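Local coordinates for BugD (PDB 2F5X), which is a periplasmic solute receptor of the tripartite tricarboxylate transporter receptor family that binds aspartic acid, probably for delivery to a membrane transporter, at residues Val205-Pro217 / Leu222-Val235. Residues are numbered along the deposited sequence; the frame is centred on the assembly and turned at random.
Sequences VKAYAVTSLKRVP and LPTMDESGYKGFEV
R215 grips the carboxylate of E227 side-on, NE donating to OE2 at 3.0 Å and NH2 of R215 to OE1 of E227, also at 3.0 Å. The two planes stand 51° apart; NH2 comes to OE1 from above the carboxylate plane, while OE1 lies near the guanidinium plane. An arginine chain extended from CG to NE (chi2 -171°) carries the head across the L222-P223 backbone, where L222 C and P223 CA lie over one guanidinium face; NH1 is held by P220 O. OE2 of E227 takes a second bond from T224 N, reaching it from the same face of the carboxylate as R215 NE. T224 OG1 accepts from E227 N, an ST motif, while its methyl CG2 packs on the backbone of S212 and K214, 3.4 Å from S212 O. The backbones form a single bridge at V210 and T224: V210 N donates to P223 O, and M225 N to V210 O at 2.9 Å. L222 lays CD2 against A207 CB of the strand, 3.7 Å away, and its side chain crosses that of V210 at about a right angle. The selenomethionine M225, bent at chi2 and chi3, brings SE against A209 CB and lays CE over the centre of the F233 ring; T211 CG2 meets that ring at its edge. With OG1 at chi1 61°, T211 donates in plane to a lone pair of V235 O (2.8 Å), and its own carbonyl accepts from V235 N. Water 1 joins S212 O, D226 N and F233 O. The return loop is stitched to strand 206-210 and the turn after it, the side chain of V235 about 9 Å from the bound aspartic acid. The doubly gripped E227 probably remains ionised, tying the exposed side by charge, while directional backbone bonds and apolar contacts fix the buried side.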
ATOM      1  N   VAL A 205       3.896   4.856 -19.171  1.00 12.51           N
ATOM      2  CA  VAL A 205       3.443   3.467 -19.056  1.00 11.73           C
ATOM      3  C   VAL A 205       2.057   3.330 -19.679  1.00 11.31           C
ATOM      4  O   VAL A 205       1.342   4.320 -19.806  1.00 12.02           O
ATOM      5  CB  VAL A 205       3.409   2.982 -17.581  1.00 10.90           C
ATOM      6  CG1 VAL A 205       4.809   3.022 -16.973  1.00 12.03           C
ATOM      7  CG2 VAL A 205       2.414   3.799 -16.727  1.00 11.56           C
ATOM      8  N   LYS A 206       1.687   2.110 -20.061  1.00 10.66           N
ATOM      9  CA  LYS A 206       0.324   1.819 -20.509  1.00 10.68           C
ATOM     10  C   LYS A 206      -0.557   1.696 -19.282  1.00 10.18           C
ATOM     11  O   LYS A 206      -0.137   1.130 -18.265  1.00  9.92           O
ATOM     12  CB  LYS A 206       0.270   0.520 -21.325  1.00 10.64           C
ATOM     13  CG  LYS A 206       1.025   0.579 -22.661  1.00 14.22           C
ATOM     14  CD  LYS A 206       0.250   1.359 -23.696  1.00 18.15           C
ATOM     15  CE  LYS A 206      -0.454   0.429 -24.659  1.00 20.18           C
ATOM     16  NZ  LYS A 206       0.339   0.030 -25.867  1.00 16.77           N
ATOM     17  N   ALA A 207      -1.766   2.250 -19.350  1.00 10.01           N
ATOM     18  CA  ALA A 207      -2.654   2.230 -18.189  1.00  9.94           C
ATOM     19  C   ALA A 207      -4.021   1.714 -18.606  1.00 10.00           C
ATOM     20  O   ALA A 207      -4.578   2.182 -19.595  1.00  9.67           O
ATOM     21  CB  ALA A 207      -2.748   3.626 -17.555  1.00 10.68           C
ATOM     22  N   TYR A 208      -4.557   0.751 -17.854  1.00  9.65           N
ATOM     23  CA  TYR A 208      -5.736  -0.005 -18.305  1.00  9.72           C
ATOM     24  C   TYR A 208      -6.998   0.146 -17.466  1.00  9.64           C
ATOM     25  O   TYR A 208      -8.106   0.163 -18.003  1.00  9.37           O
ATOM     26  CB  TYR A 208      -5.382  -1.486 -18.424  1.00  9.70           C
ATOM     27  CG  TYR A 208      -4.270  -1.737 -19.413  1.00  9.46           C
ATOM     28  CD1 TYR A 208      -4.531  -1.801 -20.786  1.00  9.52           C
ATOM     29  CD2 TYR A 208      -2.953  -1.898 -18.982  1.00  9.82           C
ATOM     30  CE1 TYR A 208      -3.507  -2.043 -21.703  1.00  8.95           C
ATOM     31  CE2 TYR A 208      -1.925  -2.125 -19.891  1.00  8.46           C
ATOM     32  CZ  TYR A 208      -2.208  -2.189 -21.247  1.00  8.47           C
ATOM     33  OH  TYR A 208      -1.183  -2.415 -22.136  1.00  8.63           O
ATOM     34  N   ALA A 209      -6.836   0.236 -16.152  1.00  9.87           N
ATOM     35  CA  ALA A 209      -7.983   0.199 -15.253  1.00  9.72           C
ATOM     36  C   ALA A 209      -7.593   0.601 -13.846  1.00  9.73           C
ATOM     37  O   ALA A 209      -6.419   0.545 -13.479  1.00 10.35           O
ATOM     38  CB  ALA A 209      -8.591  -1.211 -15.229  1.00  9.72           C
ATOM     39  N   VAL A 210      -8.594   0.974 -13.057  1.00 10.28           N
ATOM     40  CA  VAL A 210      -8.398   1.273 -11.637  1.00 10.19           C
ATOM     41  C   VAL A 210      -9.175   0.274 -10.777  1.00 10.47           C
ATOM     42  O   VAL A 210     -10.085  -0.389 -11.274  1.00 10.26           O
ATOM     43  CB  VAL A 210      -8.818   2.722 -11.293  1.00  9.99           C
ATOM     44  CG1 VAL A 210      -7.897   3.716 -12.009  1.00 11.42           C
ATOM     45  CG2 VAL A 210     -10.301   2.975 -11.659  1.00 10.10           C
ATOM     46  N   THR A 211      -8.816   0.164  -9.499  1.00 10.16           N
ATOM     47  CA  THR A 211      -9.426  -0.831  -8.613  1.00 11.30           C
ATOM     48  C   THR A 211     -10.431  -0.235  -7.634  1.00 11.97           C
ATOM     49  O   THR A 211     -10.887  -0.916  -6.712  1.00 12.45           O
ATOM     50  CB  THR A 211      -8.351  -1.571  -7.810  1.00 10.93           C
ATOM     51  OG1 THR A 211      -7.636  -0.617  -7.012  1.00 10.57           O
ATOM     52  CG2 THR A 211      -7.297  -2.190  -8.738  1.00 10.93           C
ATOM     53  N   SER A 212     -10.752   1.041  -7.821  1.00 12.93           N
ATOM     54  CA  SER A 212     -11.761   1.712  -7.007  1.00 13.84           C
ATOM     55  C   SER A 212     -13.180   1.379  -7.486  1.00 14.87           C
ATOM     56  O   SER A 212     -13.359   0.845  -8.581  1.00 14.65           O
ATOM     57  CB  SER A 212     -11.514   3.221  -7.026  1.00 13.88           C
ATOM     58  OG  SER A 212     -11.260   3.653  -8.351  1.00 13.94           O
ATOM     59  N   LEU A 213     -14.176   1.674  -6.646  1.00 16.20           N
ATOM     60  CA  LEU A 213     -15.584   1.425  -6.966  1.00 17.58           C
ATOM     61  C   LEU A 213     -16.088   2.431  -8.003  1.00 17.74           C
ATOM     62  O   LEU A 213     -16.929   2.114  -8.847  1.00 18.13           O
ATOM     63  CB  LEU A 213     -16.437   1.473  -5.681  1.00 18.10           C
ATOM     64  CG  LEU A 213     -17.966   1.321  -5.721  1.00 20.54           C
ATOM     65  CD1 LEU A 213     -18.368  -0.127  -5.937  1.00 22.18           C
ATOM     66  CD2 LEU A 213     -18.588   1.856  -4.428  1.00 22.56           C
ATOM     67  N   LYS A 214     -15.559   3.645  -7.934  1.00 18.14           N
ATOM     68  CA  LYS A 214     -15.852   4.673  -8.921  1.00 18.47           C
ATOM     69  C   LYS A 214     -14.528   5.080  -9.528  1.00 17.62           C
ATOM     70  O   LYS A 214     -13.473   4.793  -8.962  1.00 17.33           O
ATOM     71  CB  LYS A 214     -16.540   5.870  -8.260  1.00 19.38           C
ATOM     72  CG  LYS A 214     -18.009   5.614  -7.900  1.00 22.68           C
ATOM     73  CD  LYS A 214     -18.146   5.082  -6.474  1.00 27.09           C
ATOM     74  CE  LYS A 214     -19.569   5.196  -5.950  1.00 28.34           C
ATOM     75  NZ  LYS A 214     -20.475   4.157  -6.521  1.00 29.90           N
ATOM     76  N   ARG A 215     -14.573   5.739 -10.679  1.00 16.59           N
ATOM     77  CA  ARG A 215     -13.340   6.152 -11.342  1.00 16.09           C
ATOM     78  C   ARG A 215     -12.536   7.119 -10.477  1.00 15.76           C
ATOM     79  O   ARG A 215     -13.093   7.856  -9.651  1.00 15.68           O
ATOM     80  CB  ARG A 215     -13.625   6.761 -12.714  1.00 15.94           C
ATOM     81  CG  ARG A 215     -13.967   5.727 -13.766  1.00 15.39           C
ATOM     82  CD  ARG A 215     -14.053   6.277 -15.171  1.00 15.01           C
ATOM     83  NE  ARG A 215     -14.546   5.276 -16.117  1.00 14.05           N
ATOM     84  CZ  ARG A 215     -14.317   5.303 -17.427  1.00 15.97           C
ATOM     85  NH1 ARG A 215     -13.588   6.277 -17.962  1.00 16.62           N
ATOM     86  NH2 ARG A 215     -14.818   4.358 -18.210  1.00 16.63           N
ATOM     87  N   VAL A 216     -11.221   7.069 -10.653  1.00 15.32           N
ATOM     88  CA  VAL A 216     -10.287   7.964  -9.988  1.00 15.23           C
ATOM     89  C   VAL A 216     -10.321   9.299 -10.737  1.00 15.37           C
ATOM     90  O   VAL A 216      -9.950   9.357 -11.904  1.00 15.88           O
ATOM     91  CB  VAL A 216      -8.860   7.338  -9.977  1.00 15.21           C
ATOM     92  CG1 VAL A 216      -7.807   8.310  -9.425  1.00 14.38           C
ATOM     93  CG2 VAL A 216      -8.860   6.028  -9.182  1.00 15.29           C
ATOM     94  N   PRO A 217     -10.809  10.358 -10.085  1.00 16.05           N
ATOM     95  CA  PRO A 217     -11.028  11.653 -10.753  1.00 16.17           C
ATOM     96  C   PRO A 217      -9.782  12.245 -11.415  1.00 16.07           C
ATOM     97  O   PRO A 217      -9.911  12.922 -12.437  1.00 16.73           O
ATOM     98  CB  PRO A 217     -11.509  12.566  -9.614  1.00 16.58           C
ATOM     99  CG  PRO A 217     -12.007  11.656  -8.570  1.00 17.42           C
ATOM    100  CD  PRO A 217     -11.218  10.386  -8.670  1.00 16.16           C
ATOM    101  N   LEU A 222      -9.587   6.050 -17.107  1.00 13.40           N
ATOM    102  CA  LEU A 222      -9.385   4.642 -16.780  1.00 12.48           C
ATOM    103  C   LEU A 222     -10.649   4.044 -16.183  1.00 12.35           C
ATOM    104  O   LEU A 222     -11.148   4.538 -15.164  1.00 12.45           O
ATOM    105  CB  LEU A 222      -8.206   4.462 -15.818  1.00 11.87           C
ATOM    106  CG  LEU A 222      -6.834   5.001 -16.263  1.00 11.71           C
ATOM    107  CD1 LEU A 222      -5.788   4.699 -15.181  1.00 10.40           C
ATOM    108  CD2 LEU A 222      -6.393   4.444 -17.617  1.00 11.67           C
ATOM    109  N   PRO A 223     -11.160   2.973 -16.795  1.00 11.82           N
ATOM    110  CA  PRO A 223     -12.353   2.316 -16.262  1.00 11.97           C
ATOM    111  C   PRO A 223     -12.013   1.593 -14.971  1.00 11.75           C
ATOM    112  O   PRO A 223     -10.856   1.174 -14.764  1.00 11.02           O
ATOM    113  CB  PRO A 223     -12.718   1.297 -17.356  1.00 12.13           C
ATOM    114  CG  PRO A 223     -11.402   0.974 -18.018  1.00 11.76           C
ATOM    115  CD  PRO A 223     -10.641   2.296 -18.006  1.00 12.14           C
ATOM    116  N   THR A 224     -13.006   1.438 -14.107  1.00 11.75           N
ATOM    117  CA  THR A 224     -12.838   0.534 -12.975  1.00 11.64           C
ATOM    118  C   THR A 224     -12.853  -0.905 -13.469  1.00 11.54           C
ATOM    119  O   THR A 224     -13.412  -1.213 -14.532  1.00 11.30           O
ATOM    120  CB  THR A 224     -13.938   0.707 -11.917  1.00 11.42           C
ATOM    121  OG1 THR A 224     -15.195   0.289 -12.462  1.00 12.43           O
ATOM    122  CG2 THR A 224     -14.140   2.175 -11.562  1.00 11.87           C
HETATM  123  N   MSE A 225     -12.242  -1.786 -12.694  1.00 11.44           N
HETATM  124  CA  MSE A 225     -12.325  -3.210 -12.991  1.00 12.22           C
HETATM  125  C   MSE A 225     -13.788  -3.658 -12.881  1.00 12.96           C
HETATM  126  O   MSE A 225     -14.258  -4.479 -13.668  1.00 13.28           O
HETATM  127  CB  MSE A 225     -11.416  -4.007 -12.058  1.00 11.76           C
HETATM  128  CG  MSE A 225      -9.937  -3.808 -12.347  1.00 11.77           C
HETATM  129 SE   MSE A 225      -9.423  -4.591 -14.061  1.00 13.98          SE
HETATM  130  CE  MSE A 225      -9.280  -6.452 -13.517  1.00 14.37           C
ATOM    131  N   ASP A 226     -14.506  -3.089 -11.915  1.00 14.20           N
ATOM    132  CA  ASP A 226     -15.923  -3.403 -11.705  1.00 15.53           C
ATOM    133  C   ASP A 226     -16.763  -3.137 -12.966  1.00 15.60           C
ATOM    134  O   ASP A 226     -17.562  -3.992 -13.377  1.00 15.62           O
ATOM    135  CB  ASP A 226     -16.453  -2.627 -10.489  1.00 16.64           C
ATOM    136  CG  ASP A 226     -17.908  -2.912 -10.190  1.00 20.78           C
ATOM    137  OD1 ASP A 226     -18.237  -4.051  -9.778  1.00 25.14           O
ATOM    138  OD2 ASP A 226     -18.794  -2.042 -10.308  1.00 24.92           O
ATOM    139  N   GLU A 227     -16.562  -1.976 -13.593  1.00 15.40           N
ATOM    140  CA  GLU A 227     -17.320  -1.620 -14.800  1.00 15.70           C
ATOM    141  C   GLU A 227     -16.814  -2.366 -16.038  1.00 15.64           C
ATOM    142  O   GLU A 227     -17.484  -2.407 -17.075  1.00 15.67           O
ATOM    143  CB  GLU A 227     -17.323  -0.098 -15.032  1.00 15.91           C
ATOM    144  CG  GLU A 227     -16.096   0.440 -15.766  1.00 16.70           C
ATOM    145  CD  GLU A 227     -16.119   1.950 -15.925  1.00 18.00           C
ATOM    146  OE1 GLU A 227     -16.756   2.438 -16.888  1.00 20.60           O
ATOM    147  OE2 GLU A 227     -15.505   2.652 -15.091  1.00 16.63           O
ATOM    148  N   SER A 228     -15.624  -2.945 -15.922  1.00 15.09           N
ATOM    149  CA  SER A 228     -15.019  -3.699 -17.013  1.00 15.01           C
ATOM    150  C   SER A 228     -15.430  -5.172 -17.032  1.00 15.69           C
ATOM    151  O   SER A 228     -14.954  -5.943 -17.869  1.00 16.08           O
ATOM    152  CB  SER A 228     -13.494  -3.537 -16.983  1.00 14.69           C
ATOM    153  OG  SER A 228     -13.152  -2.161 -17.006  1.00 13.90           O
ATOM    154  N   GLY A 229     -16.325  -5.555 -16.117  1.00 15.90           N
ATOM    155  CA  GLY A 229     -16.849  -6.911 -16.072  1.00 16.71           C
ATOM    156  C   GLY A 229     -16.390  -7.758 -14.895  1.00 16.85           C
ATOM    157  O   GLY A 229     -16.881  -8.880 -14.708  1.00 17.57           O
ATOM    158  N   TYR A 230     -15.456  -7.226 -14.110  1.00 16.43           N
ATOM    159  CA  TYR A 230     -14.900  -7.937 -12.953  1.00 16.50           C
ATOM    160  C   TYR A 230     -15.628  -7.500 -11.685  1.00 17.05           C
ATOM    161  O   TYR A 230     -15.134  -6.686 -10.907  1.00 16.57           O
ATOM    162  CB  TYR A 230     -13.373  -7.727 -12.871  1.00 16.06           C
ATOM    163  CG  TYR A 230     -12.669  -8.097 -14.165  1.00 15.43           C
ATOM    164  CD1 TYR A 230     -12.311  -9.422 -14.436  1.00 14.86           C
ATOM    165  CD2 TYR A 230     -12.392  -7.131 -15.131  1.00 14.39           C
ATOM    166  CE1 TYR A 230     -11.692  -9.775 -15.636  1.00 15.19           C
ATOM    167  CE2 TYR A 230     -11.771  -7.475 -16.331  1.00 14.96           C
ATOM    168  CZ  TYR A 230     -11.417  -8.792 -16.570  1.00 15.04           C
ATOM    169  OH  TYR A 230     -10.811  -9.123 -17.757  1.00 15.51           O
ATOM    170  N   LYS A 231     -16.833  -8.042 -11.507  1.00 18.03           N
ATOM    171  CA  LYS A 231     -17.708  -7.678 -10.394  1.00 19.49           C
ATOM    172  C   LYS A 231     -17.006  -7.900  -9.054  1.00 19.27           C
ATOM    173  O   LYS A 231     -16.445  -8.969  -8.815  1.00 19.58           O
ATOM    174  CB  LYS A 231     -19.016  -8.483 -10.472  1.00 20.07           C
ATOM    175  CG  LYS A 231     -19.982  -8.269  -9.312  1.00 23.06           C
ATOM    176  CD  LYS A 231     -20.959  -9.435  -9.183  1.00 27.50           C
ATOM    177  CE  LYS A 231     -22.394  -8.945  -9.164  1.00 28.85           C
ATOM    178  NZ  LYS A 231     -23.260  -9.715 -10.101  1.00 30.71           N
ATOM    179  N   GLY A 232     -17.017  -6.874  -8.202  1.00 18.92           N
ATOM    180  CA  GLY A 232     -16.399  -6.953  -6.885  1.00 18.49           C
ATOM    181  C   GLY A 232     -14.884  -6.828  -6.838  1.00 17.89           C
ATOM    182  O   GLY A 232     -14.269  -6.975  -5.763  1.00 18.54           O
ATOM    183  N   PHE A 233     -14.266  -6.578  -7.990  1.00 16.47           N
ATOM    184  CA  PHE A 233     -12.828  -6.351  -8.036  1.00 15.27           C
ATOM    185  C   PHE A 233     -12.548  -4.947  -7.518  1.00 15.42           C
ATOM    186  O   PHE A 233     -12.431  -3.990  -8.297  1.00 15.71           O
ATOM    187  CB  PHE A 233     -12.282  -6.520  -9.457  1.00 14.83           C
ATOM    188  CG  PHE A 233     -10.792  -6.729  -9.519  1.00 13.56           C
ATOM    189  CD1 PHE A 233     -10.275  -7.949  -9.936  1.00 13.14           C
ATOM    190  CD2 PHE A 233      -9.905  -5.708  -9.160  1.00 13.65           C
ATOM    191  CE1 PHE A 233      -8.898  -8.152 -10.012  1.00 13.07           C
ATOM    192  CE2 PHE A 233      -8.526  -5.901  -9.217  1.00 13.57           C
ATOM    193  CZ  PHE A 233      -8.020  -7.127  -9.645  1.00 13.13           C
ATOM    194  N   GLU A 234     -12.451  -4.835  -6.199  1.00 14.92           N
ATOM    195  CA  GLU A 234     -12.255  -3.549  -5.547  1.00 15.22           C
ATOM    196  C   GLU A 234     -11.105  -3.676  -4.571  1.00 14.35           C
ATOM    197  O   GLU A 234     -11.079  -4.607  -3.750  1.00 14.00           O
ATOM    198  CB  GLU A 234     -13.536  -3.121  -4.818  1.00 16.30           C
ATOM    199  CG  GLU A 234     -14.635  -2.604  -5.741  1.00 21.06           C
ATOM    200  CD  GLU A 234     -16.031  -3.063  -5.334  1.00 27.36           C
ATOM    201  OE1 GLU A 234     -16.252  -3.341  -4.132  1.00 30.68           O
ATOM    202  OE2 GLU A 234     -16.918  -3.133  -6.219  1.00 30.08           O
ATOM    203  N   VAL A 235     -10.128  -2.776  -4.697  1.00 13.49           N
ATOM    204  CA  VAL A 235      -8.984  -2.736  -3.793  1.00 13.15           C
ATOM    205  C   VAL A 235      -8.674  -1.302  -3.435  1.00 12.51           C
ATOM    206  O   VAL A 235      -8.323  -0.498  -4.309  1.00 12.68           O
ATOM    207  CB  VAL A 235      -7.682  -3.318  -4.417  1.00 12.88           C
ATOM    208  CG1 VAL A 235      -6.589  -3.443  -3.342  1.00 14.35           C
ATOM    209  CG2 VAL A 235      -7.926  -4.649  -5.085  1.00 15.03           C
TER
HETATM  210  O   HOH W   1     -13.111  -1.742  -9.664  1.00 15.43           O
HETATM  211  O   HOH W   2     -17.495   0.880 -11.237  1.00 24.01           O
HETATM  212  O   HOH W   3     -10.262   6.068 -13.118  1.00 13.62           O